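Local atomic coordinates of uncharacterized protein YppE (Bacillus subtilis, PDB entry 2IM8), a protein that is of unknown function but folds as a compact, single-chain bundle of four helices belonging to the bacterial DUF1798 family. Residues N29-Y34 with Y90-H95; E15-G20 with L83-Q88. All coordinates share one frame; numbering follows the deposited sequence.

Contact 1 (N29-Y34 with Y90-H95); sequences NSNHSY and YVHHIH
The ring of Tyr-34 is covered on both faces: on one, ND1 of His-32 stands 3.5 Å above the plane over its centre; on the other, CD1 of Tyr-90 approaches, offset toward the rim. Tyr-90 comes edge first, a T-shaped pair with planes at 87°. Its CD1 lies 3.6 Å from CG of Tyr-34. At the edge of the imidazole of His-92 sit the amide of Asn-31 and water 1, both near the ring plane. NE2 of His-92 donates a weak, bent hydrogen bond of 2.7 Å to OD1 of Asn-31 (N-H...O angle 128°), with the amide plane turned steeply from the ring. With CG of His-92 between the backbone N and the carbonyl carbon (chi1 56°), the imidazole reaches toward the loop.

Residues 29-34 lie in the connection between helices 3-29 and 36-64 of this four-helix bundle, and here they meet the C-terminal end of helix 72-91, where His-92 leaves helical geometry with positive phi. Tyr-34 and Tyr-90 also touch Arg-23 and Ile-40, which extends the aromatic pair to both helices flanking the loop. An alanine in place of Tyr-34 would probably leave the edge of Tyr-90, and ND1 of His-32 over the other face, without the ring they meet. Water 1 accepts from His-32 N and is hydrogen-bonded to NE2 of His-92, linking the loop backbone to the imidazole. Water 2 joins the two backbones, accepting from Tyr-34 N and donating to Tyr-90 O at 3.0 Å, a carbonyl of the last helical turn.

Contact 2 (E15-G20 with L83-Q88); sequences EVAEKG and LELVLQ
Leu-85 lays its isopropyl end against the backbone of segment 15-20 and the methyl of Ala-17: CD2 is 3.7 Å from Ala-17 CB, while CD1 lies 4.3 Å from Gly-20 CA. Its CG is roughly anti to the backbone N (chi1 151°, about 30° off the trans value), which carries both methyls over to the facing helix. A second pair sits beside it, where CG1 of Val-16 meets CG2 of Val-86 at 3.9 Å, the two side chains crossing obliquely. The segment axes come within 9.5 Å and run 39° apart; the shared general direction fits helices one and three of an up-down-up-down bundle.

Gly-20 marks the closest CA-CA approach, its CA 6.2 Å from that of Val-86, and it brings no side chain into the interface. Neighbouring helices add to the packing: Asn-47 of helix 36-64 touches both valines, and Phe-99 and Thr-103 of helix 96-121 touch Leu-85. No hydrogen bond crosses between these segments, so their direct pairing is apolar and rests on van der Waals contact between methyl groups, with Ala-17 and Gly-20 facing Leu-85.

How the contacts relate
From the N terminus, helix 3-29 supplies residues 15-20 and then runs into the loop 29-34; helix 36-64 follows before the chain comes back along helix 72-91. There 83-88 closes contact 2 across 62 intervening residues, and 90-95 closes contact 1 across 55. Because the segments alternate, the two closures cross. Contact 2 joins helix 3-29 to helix 72-91 about 7 Å from the centre of the chain; contact 1, at the surface, joins the loop after the first to the C-terminal end of the second and the turn beyond it. Gln-88 connects them: its OE1 probably accepts from His-93 N (2.8 Å), tying the helix to the turn that leads into helix 96-121.

Contact 1 (N29-Y34 with Y90-H95)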
ATOM      1  N   ASN A  29     -11.420 -18.974   2.205  1.00 24.78           N
ATOM      2  CA  ASN A  29     -12.507 -19.829   1.728  1.00 27.22           C
ATOM      3  C   ASN A  29     -12.027 -21.213   1.307  1.00 26.15           C
ATOM      4  O   ASN A  29     -12.556 -22.226   1.758  1.00 26.21           O
ATOM      5  CB  ASN A  29     -13.220 -19.155   0.552  1.00 35.09           C
ATOM      6  CG  ASN A  29     -13.922 -17.869   0.953  1.00 36.90           C
ATOM      7  OD1 ASN A  29     -14.431 -17.135   0.105  1.00 39.71           O
ATOM      8  ND2 ASN A  29     -13.959 -17.592   2.256  1.00 39.33           N
ATOM      9  N   SER A  30     -11.030 -21.242   0.434  1.00 30.31           N
ATOM     10  CA  SER A  30     -10.472 -22.487  -0.069  1.00 29.07           C
ATOM     11  C   SER A  30      -8.967 -22.315  -0.160  1.00 28.93           C
ATOM     12  O   SER A  30      -8.435 -21.929  -1.201  1.00 28.08           O
ATOM     13  CB  SER A  30     -11.052 -22.800  -1.451  1.00 43.35           C
ATOM     14  OG  SER A  30     -10.660 -24.089  -1.889  1.00 46.07           O
ATOM     15  N   ASN A  31      -8.291 -22.611   0.946  1.00 31.91           N
ATOM     16  CA  ASN A  31      -6.847 -22.474   1.054  1.00 29.66           C
ATOM     17  C   ASN A  31      -6.012 -23.087  -0.061  1.00 29.04           C
ATOM     18  O   ASN A  31      -6.335 -24.164  -0.571  1.00 30.13           O
ATOM     19  CB  ASN A  31      -6.369 -23.066   2.378  1.00 25.82           C
ATOM     20  CG  ASN A  31      -4.873 -23.004   2.523  1.00 26.28           C
ATOM     21  OD1 ASN A  31      -4.323 -22.002   2.985  1.00 27.10           O
ATOM     22  ND2 ASN A  31      -4.193 -24.065   2.097  1.00 27.93           N
ATOM     23  N   HIS A  32      -4.931 -22.388  -0.412  1.00 18.29           N
ATOM     24  CA  HIS A  32      -3.961 -22.826  -1.418  1.00 15.81           C
ATOM     25  C   HIS A  32      -2.569 -22.528  -0.857  1.00 15.97           C
ATOM     26  O   HIS A  32      -2.300 -21.420  -0.395  1.00 16.38           O
ATOM     27  CB  HIS A  32      -4.124 -22.077  -2.747  1.00 14.83           C
ATOM     28  CG  HIS A  32      -3.001 -22.321  -3.708  1.00 13.57           C
ATOM     29  ND1 HIS A  32      -1.924 -21.468  -3.832  1.00 12.70           N
ATOM     30  CD2 HIS A  32      -2.757 -23.356  -4.549  1.00 12.61           C
ATOM     31  CE1 HIS A  32      -1.066 -21.967  -4.706  1.00 11.06           C
ATOM     32  NE2 HIS A  32      -1.548 -23.112  -5.155  1.00 12.98           N
ATOM     33  N   SER A  33      -1.683 -23.510  -0.895  1.00 16.64           N
ATOM     34  CA  SER A  33      -0.340 -23.295  -0.370  1.00 17.54           C
ATOM     35  C   SER A  33       0.569 -22.577  -1.375  1.00 15.96           C
ATOM     36  O   SER A  33       1.061 -23.181  -2.328  1.00 14.29           O
ATOM     37  CB  SER A  33       0.275 -24.629   0.037  1.00 17.27           C
ATOM     38  OG  SER A  33      -0.486 -25.229   1.073  1.00 20.94           O
ATOM     39  N   TYR A  34       0.781 -21.280  -1.165  1.00 16.74           N
ATOM     40  CA  TYR A  34       1.648 -20.510  -2.065  1.00 15.84           C
ATOM     41  C   TYR A  34       3.097 -20.835  -1.756  1.00 15.90           C
ATOM     42  O   TYR A  34       3.450 -21.054  -0.597  1.00 15.97           O
ATOM     43  CB  TYR A  34       1.413 -19.012  -1.886  1.00 11.42           C
ATOM     44  CG  TYR A  34       0.164 -18.532  -2.576  1.00 12.85           C
ATOM     45  CD1 TYR A  34       0.144 -18.334  -3.957  1.00 16.43           C
ATOM     46  CD2 TYR A  34      -1.007 -18.300  -1.861  1.00  9.92           C
ATOM     47  CE1 TYR A  34      -1.014 -17.914  -4.614  1.00 16.08           C
ATOM     48  CE2 TYR A  34      -2.181 -17.880  -2.518  1.00 13.48           C
ATOM     49  CZ  TYR A  34      -2.167 -17.690  -3.889  1.00 14.78           C
ATOM     50  OH  TYR A  34      -3.300 -17.271  -4.550  1.00 18.54           O
ATOM     51  N   TYR A  90      -1.154 -14.031   1.113  1.00  9.52           N
ATOM     52  CA  TYR A  90      -0.688 -15.373   0.765  1.00 10.89           C
ATOM     53  C   TYR A  90      -0.884 -16.407   1.863  1.00  9.76           C
ATOM     54  O   TYR A  90      -1.330 -17.514   1.581  1.00  9.73           O
ATOM     55  CB  TYR A  90       0.793 -15.337   0.391  1.00  8.09           C
ATOM     56  CG  TYR A  90       1.051 -14.514  -0.841  1.00 10.28           C
ATOM     57  CD1 TYR A  90       0.807 -15.039  -2.108  1.00 11.52           C
ATOM     58  CD2 TYR A  90       1.487 -13.197  -0.737  1.00 10.85           C
ATOM     59  CE1 TYR A  90       0.990 -14.267  -3.250  1.00 10.50           C
ATOM     60  CE2 TYR A  90       1.673 -12.415  -1.869  1.00 11.45           C
ATOM     61  CZ  TYR A  90       1.420 -12.963  -3.124  1.00 12.29           C
ATOM     62  OH  TYR A  90       1.606 -12.213  -4.254  1.00 11.96           O
ATOM     63  N   VAL A  91      -0.554 -16.045   3.105  1.00  7.10           N
ATOM     64  CA  VAL A  91      -0.663 -16.979   4.230  1.00  8.06           C
ATOM     65  C   VAL A  91      -1.950 -16.861   5.061  1.00  9.55           C
ATOM     66  O   VAL A  91      -2.293 -17.771   5.819  1.00  8.01           O
ATOM     67  CB  VAL A  91       0.573 -16.847   5.165  1.00 13.25           C
ATOM     68  CG1 VAL A  91       1.840 -17.067   4.359  1.00 12.29           C
ATOM     69  CG2 VAL A  91       0.603 -15.478   5.820  1.00 15.12           C
ATOM     70  N   HIS A  92      -2.639 -15.731   4.918  1.00 14.33           N
ATOM     71  CA  HIS A  92      -3.910 -15.457   5.598  1.00 16.53           C
ATOM     72  C   HIS A  92      -4.101 -15.999   7.014  1.00 17.07           C
ATOM     73  O   HIS A  92      -5.127 -16.615   7.317  1.00 18.14           O
ATOM     74  CB  HIS A  92      -5.066 -15.945   4.720  1.00 12.69           C
ATOM     75  CG  HIS A  92      -4.977 -17.395   4.349  1.00 15.31           C
ATOM     76  ND1 HIS A  92      -5.288 -18.413   5.228  1.00 16.06           N
ATOM     77  CD2 HIS A  92      -4.612 -17.995   3.192  1.00 14.74           C
ATOM     78  CE1 HIS A  92      -5.118 -19.577   4.624  1.00 16.00           C
ATOM     79  NE2 HIS A  92      -4.708 -19.351   3.390  1.00 14.50           N
ATOM     80  N   HIS A  93      -3.136 -15.765   7.891  1.00 19.30           N
ATOM     81  CA  HIS A  93      -3.272 -16.241   9.257  1.00 18.75           C
ATOM     82  C   HIS A  93      -4.157 -15.327  10.082  1.00 19.87           C
ATOM     83  O   HIS A  93      -4.991 -15.801  10.847  1.00 21.10           O
ATOM     84  CB  HIS A  93      -1.904 -16.355   9.926  1.00 14.65           C
ATOM     85  CG  HIS A  93      -1.044 -17.432   9.348  1.00 13.78           C
ATOM     86  ND1 HIS A  93      -1.481 -18.734   9.207  1.00 11.72           N
ATOM     87  CD2 HIS A  93       0.232 -17.410   8.894  1.00 13.42           C
ATOM     88  CE1 HIS A  93      -0.509 -19.467   8.693  1.00 12.58           C
ATOM     89  NE2 HIS A  93       0.542 -18.688   8.495  1.00 14.35           N
ATOM     90  N   ILE A  94      -3.987 -14.016   9.928  1.00 16.68           N
ATOM     91  CA  ILE A  94      -4.788 -13.075  10.709  1.00 16.70           C
ATOM     92  C   ILE A  94      -6.271 -13.161  10.348  1.00 16.75           C
ATOM     93  O   ILE A  94      -6.619 -13.617   9.265  1.00 17.36           O
ATOM     94  CB  ILE A  94      -4.285 -11.632  10.529  1.00  8.95           C
ATOM     95  CG1 ILE A  94      -4.417 -11.198   9.072  1.00 10.69           C
ATOM     96  CG2 ILE A  94      -2.834 -11.540  10.985  1.00  9.13           C
ATOM     97  CD1 ILE A  94      -4.111  -9.726   8.876  1.00 10.52           C
ATOM     98  N   HIS A  95      -7.139 -12.733  11.261  1.00 21.43           N
ATOM     99  CA  HIS A  95      -8.587 -12.793  11.039  1.00 22.85           C
ATOM    100  C   HIS A  95      -9.121 -11.701  10.115  1.00 22.00           C
ATOM    101  O   HIS A  95      -8.459 -10.696   9.879  1.00 20.32           O
ATOM    102  CB  HIS A  95      -9.328 -12.736  12.377  1.00 23.19           C
ATOM    103  CG  HIS A  95      -8.996 -13.869  13.295  1.00 26.45           C
ATOM    104  ND1 HIS A  95      -9.163 -15.189  12.933  1.00 27.02           N
ATOM    105  CD2 HIS A  95      -8.488 -13.882  14.551  1.00 28.31           C
ATOM    106  CE1 HIS A  95      -8.769 -15.967  13.926  1.00 29.94           C
ATOM    107  NE2 HIS A  95      -8.355 -15.200  14.919  1.00 30.76           N
TER
HETATM  108  O   HOH W   1      -4.403 -19.899   0.564  1.00 25.88           O
HETATM  109  O   HOH W   2       0.180 -20.064   1.699  1.00  9.32           O

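Contact 2 (E15-G20 with L83-Q88)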
ATOM      1  N   GLU A  15      -3.614  -1.209  -6.288  1.00 10.78           N
ATOM      2  CA  GLU A  15      -3.934  -2.454  -6.965  1.00 10.38           C
ATOM      3  C   GLU A  15      -3.373  -3.649  -6.177  1.00  9.92           C
ATOM      4  O   GLU A  15      -4.054  -4.660  -6.002  1.00 10.58           O
ATOM      5  CB  GLU A  15      -3.384  -2.440  -8.402  1.00 13.18           C
ATOM      6  CG  GLU A  15      -3.798  -3.667  -9.210  1.00 12.83           C
ATOM      7  CD  GLU A  15      -3.317  -3.652 -10.665  1.00 20.26           C
ATOM      8  OE1 GLU A  15      -2.981  -2.562 -11.189  1.00 17.94           O
ATOM      9  OE2 GLU A  15      -3.298  -4.745 -11.290  1.00 18.12           O
ATOM     10  N   VAL A  16      -2.138  -3.534  -5.703  1.00 12.09           N
ATOM     11  CA  VAL A  16      -1.526  -4.607  -4.909  1.00 13.52           C
ATOM     12  C   VAL A  16      -2.423  -4.904  -3.711  1.00 12.42           C
ATOM     13  O   VAL A  16      -2.673  -6.062  -3.376  1.00 13.21           O
ATOM     14  CB  VAL A  16      -0.134  -4.192  -4.376  1.00 10.45           C
ATOM     15  CG1 VAL A  16       0.338  -5.184  -3.300  1.00 12.64           C
ATOM     16  CG2 VAL A  16       0.858  -4.127  -5.519  1.00 11.04           C
ATOM     17  N   ALA A  17      -2.910  -3.842  -3.070  1.00  8.35           N
ATOM     18  CA  ALA A  17      -3.784  -3.982  -1.909  1.00  9.01           C
ATOM     19  C   ALA A  17      -5.145  -4.607  -2.248  1.00 10.38           C
ATOM     20  O   ALA A  17      -5.628  -5.477  -1.519  1.00  8.76           O
ATOM     21  CB  ALA A  17      -3.988  -2.622  -1.246  1.00 17.43           C
ATOM     22  N   GLU A  18      -5.767  -4.164  -3.340  1.00 11.34           N
ATOM     23  CA  GLU A  18      -7.071  -4.707  -3.722  1.00 12.34           C
ATOM     24  C   GLU A  18      -6.950  -6.140  -4.221  1.00 10.86           C
ATOM     25  O   GLU A  18      -7.803  -6.979  -3.924  1.00  8.35           O
ATOM     26  CB  GLU A  18      -7.748  -3.814  -4.774  1.00 14.46           C
ATOM     27  CG  GLU A  18      -7.986  -2.402  -4.249  1.00 15.83           C
ATOM     28  CD  GLU A  18      -8.821  -1.537  -5.169  1.00 16.72           C
ATOM     29  OE1 GLU A  18      -8.607  -1.576  -6.398  1.00 18.96           O
ATOM     30  OE2 GLU A  18      -9.683  -0.796  -4.652  1.00 20.22           O
ATOM     31  N   LYS A  19      -5.898  -6.428  -4.979  1.00 12.80           N
ATOM     32  CA  LYS A  19      -5.709  -7.795  -5.452  1.00 14.93           C
ATOM     33  C   LYS A  19      -5.351  -8.644  -4.234  1.00 13.17           C
ATOM     34  O   LYS A  19      -5.745  -9.807  -4.128  1.00 11.93           O
ATOM     35  CB  LYS A  19      -4.591  -7.865  -6.493  1.00 17.86           C
ATOM     36  CG  LYS A  19      -4.993  -7.329  -7.864  1.00 23.78           C
ATOM     37  CD  LYS A  19      -3.878  -7.526  -8.876  1.00 26.22           C
ATOM     38  CE  LYS A  19      -3.460  -8.988  -8.952  1.00 26.57           C
ATOM     39  NZ  LYS A  19      -4.602  -9.897  -9.310  1.00 30.67           N
ATOM     40  N   GLY A  20      -4.609  -8.047  -3.305  1.00  8.91           N
ATOM     41  CA  GLY A  20      -4.227  -8.764  -2.103  1.00  9.47           C
ATOM     42  C   GLY A  20      -5.439  -9.166  -1.281  1.00  9.59           C
ATOM     43  O   GLY A  20      -5.503 -10.273  -0.752  1.00  8.97           O
ATOM     44  N   LEU A  83       2.990  -4.067   4.117  1.00 10.54           N
ATOM     45  CA  LEU A  83       3.755  -5.313   4.067  1.00 12.73           C
ATOM     46  C   LEU A  83       3.034  -6.453   4.771  1.00 11.38           C
ATOM     47  O   LEU A  83       3.147  -7.610   4.363  1.00 12.19           O
ATOM     48  CB  LEU A  83       5.147  -5.124   4.673  1.00 16.18           C
ATOM     49  CG  LEU A  83       6.217  -4.537   3.747  1.00 20.61           C
ATOM     50  CD1 LEU A  83       5.727  -3.242   3.142  1.00 22.38           C
ATOM     51  CD2 LEU A  83       7.494  -4.310   4.540  1.00 20.87           C
ATOM     52  N   GLU A  84       2.302  -6.149   5.837  1.00 10.64           N
ATOM     53  CA  GLU A  84       1.565  -7.216   6.506  1.00  8.87           C
ATOM     54  C   GLU A  84       0.470  -7.671   5.542  1.00  9.37           C
ATOM     55  O   GLU A  84       0.257  -8.871   5.352  1.00  7.21           O
ATOM     56  CB  GLU A  84       0.947  -6.739   7.817  1.00 12.62           C
ATOM     57  CG  GLU A  84      -0.054  -7.741   8.402  1.00 14.24           C
ATOM     58  CD  GLU A  84      -0.492  -7.431   9.822  1.00 16.11           C
ATOM     59  OE1 GLU A  84      -0.546  -6.237  10.196  1.00 16.46           O
ATOM     60  OE2 GLU A  84      -0.803  -8.397  10.556  1.00 14.55           O
ATOM     61  N   LEU A  85      -0.208  -6.700   4.928  1.00 10.46           N
ATOM     62  CA  LEU A  85      -1.278  -6.982   3.973  1.00 12.17           C
ATOM     63  C   LEU A  85      -0.758  -7.903   2.871  1.00 10.49           C
ATOM     64  O   LEU A  85      -1.415  -8.883   2.515  1.00 11.47           O
ATOM     65  CB  LEU A  85      -1.820  -5.660   3.396  1.00 12.97           C
ATOM     66  CG  LEU A  85      -2.439  -5.488   1.995  1.00 20.64           C
ATOM     67  CD1 LEU A  85      -3.158  -6.741   1.509  1.00 18.33           C
ATOM     68  CD2 LEU A  85      -3.395  -4.291   2.053  1.00 18.54           C
ATOM     69  N   VAL A  86       0.432  -7.608   2.352  1.00  9.26           N
ATOM     70  CA  VAL A  86       0.998  -8.440   1.297  1.00  8.51           C
ATOM     71  C   VAL A  86       1.251  -9.876   1.759  1.00  7.62           C
ATOM     72  O   VAL A  86       0.791 -10.829   1.129  1.00  6.72           O
ATOM     73  CB  VAL A  86       2.304  -7.839   0.744  1.00 10.54           C
ATOM     74  CG1 VAL A  86       2.965  -8.831  -0.218  1.00 10.80           C
ATOM     75  CG2 VAL A  86       1.997  -6.531   0.014  1.00 14.12           C
ATOM     76  N   LEU A  87       1.969 -10.042   2.861  1.00 10.92           N
ATOM     77  CA  LEU A  87       2.244 -11.389   3.371  1.00  9.13           C
ATOM     78  C   LEU A  87       0.960 -12.164   3.664  1.00  8.09           C
ATOM     79  O   LEU A  87       0.800 -13.330   3.268  1.00  9.28           O
ATOM     80  CB  LEU A  87       3.076 -11.308   4.657  1.00  8.15           C
ATOM     81  CG  LEU A  87       3.352 -12.651   5.354  1.00 11.40           C
ATOM     82  CD1 LEU A  87       4.061 -13.630   4.409  1.00  8.36           C
ATOM     83  CD2 LEU A  87       4.194 -12.394   6.603  1.00 11.69           C
ATOM     84  N   GLN A  88       0.045 -11.524   4.379  1.00  9.39           N
ATOM     85  CA  GLN A  88      -1.192 -12.198   4.750  1.00  9.36           C
ATOM     86  C   GLN A  88      -2.089 -12.563   3.569  1.00  8.81           C
ATOM     87  O   GLN A  88      -2.906 -13.481   3.672  1.00  9.67           O
ATOM     88  CB  GLN A  88      -1.949 -11.357   5.773  1.00 11.18           C
ATOM     89  CG  GLN A  88      -1.188 -11.185   7.100  1.00 12.59           C
ATOM     90  CD  GLN A  88      -0.846 -12.509   7.772  1.00 13.98           C
ATOM     91  OE1 GLN A  88      -1.666 -13.433   7.815  1.00 11.08           O
ATOM     92  NE2 GLN A  88       0.365 -12.602   8.310  1.00 13.12           N
TER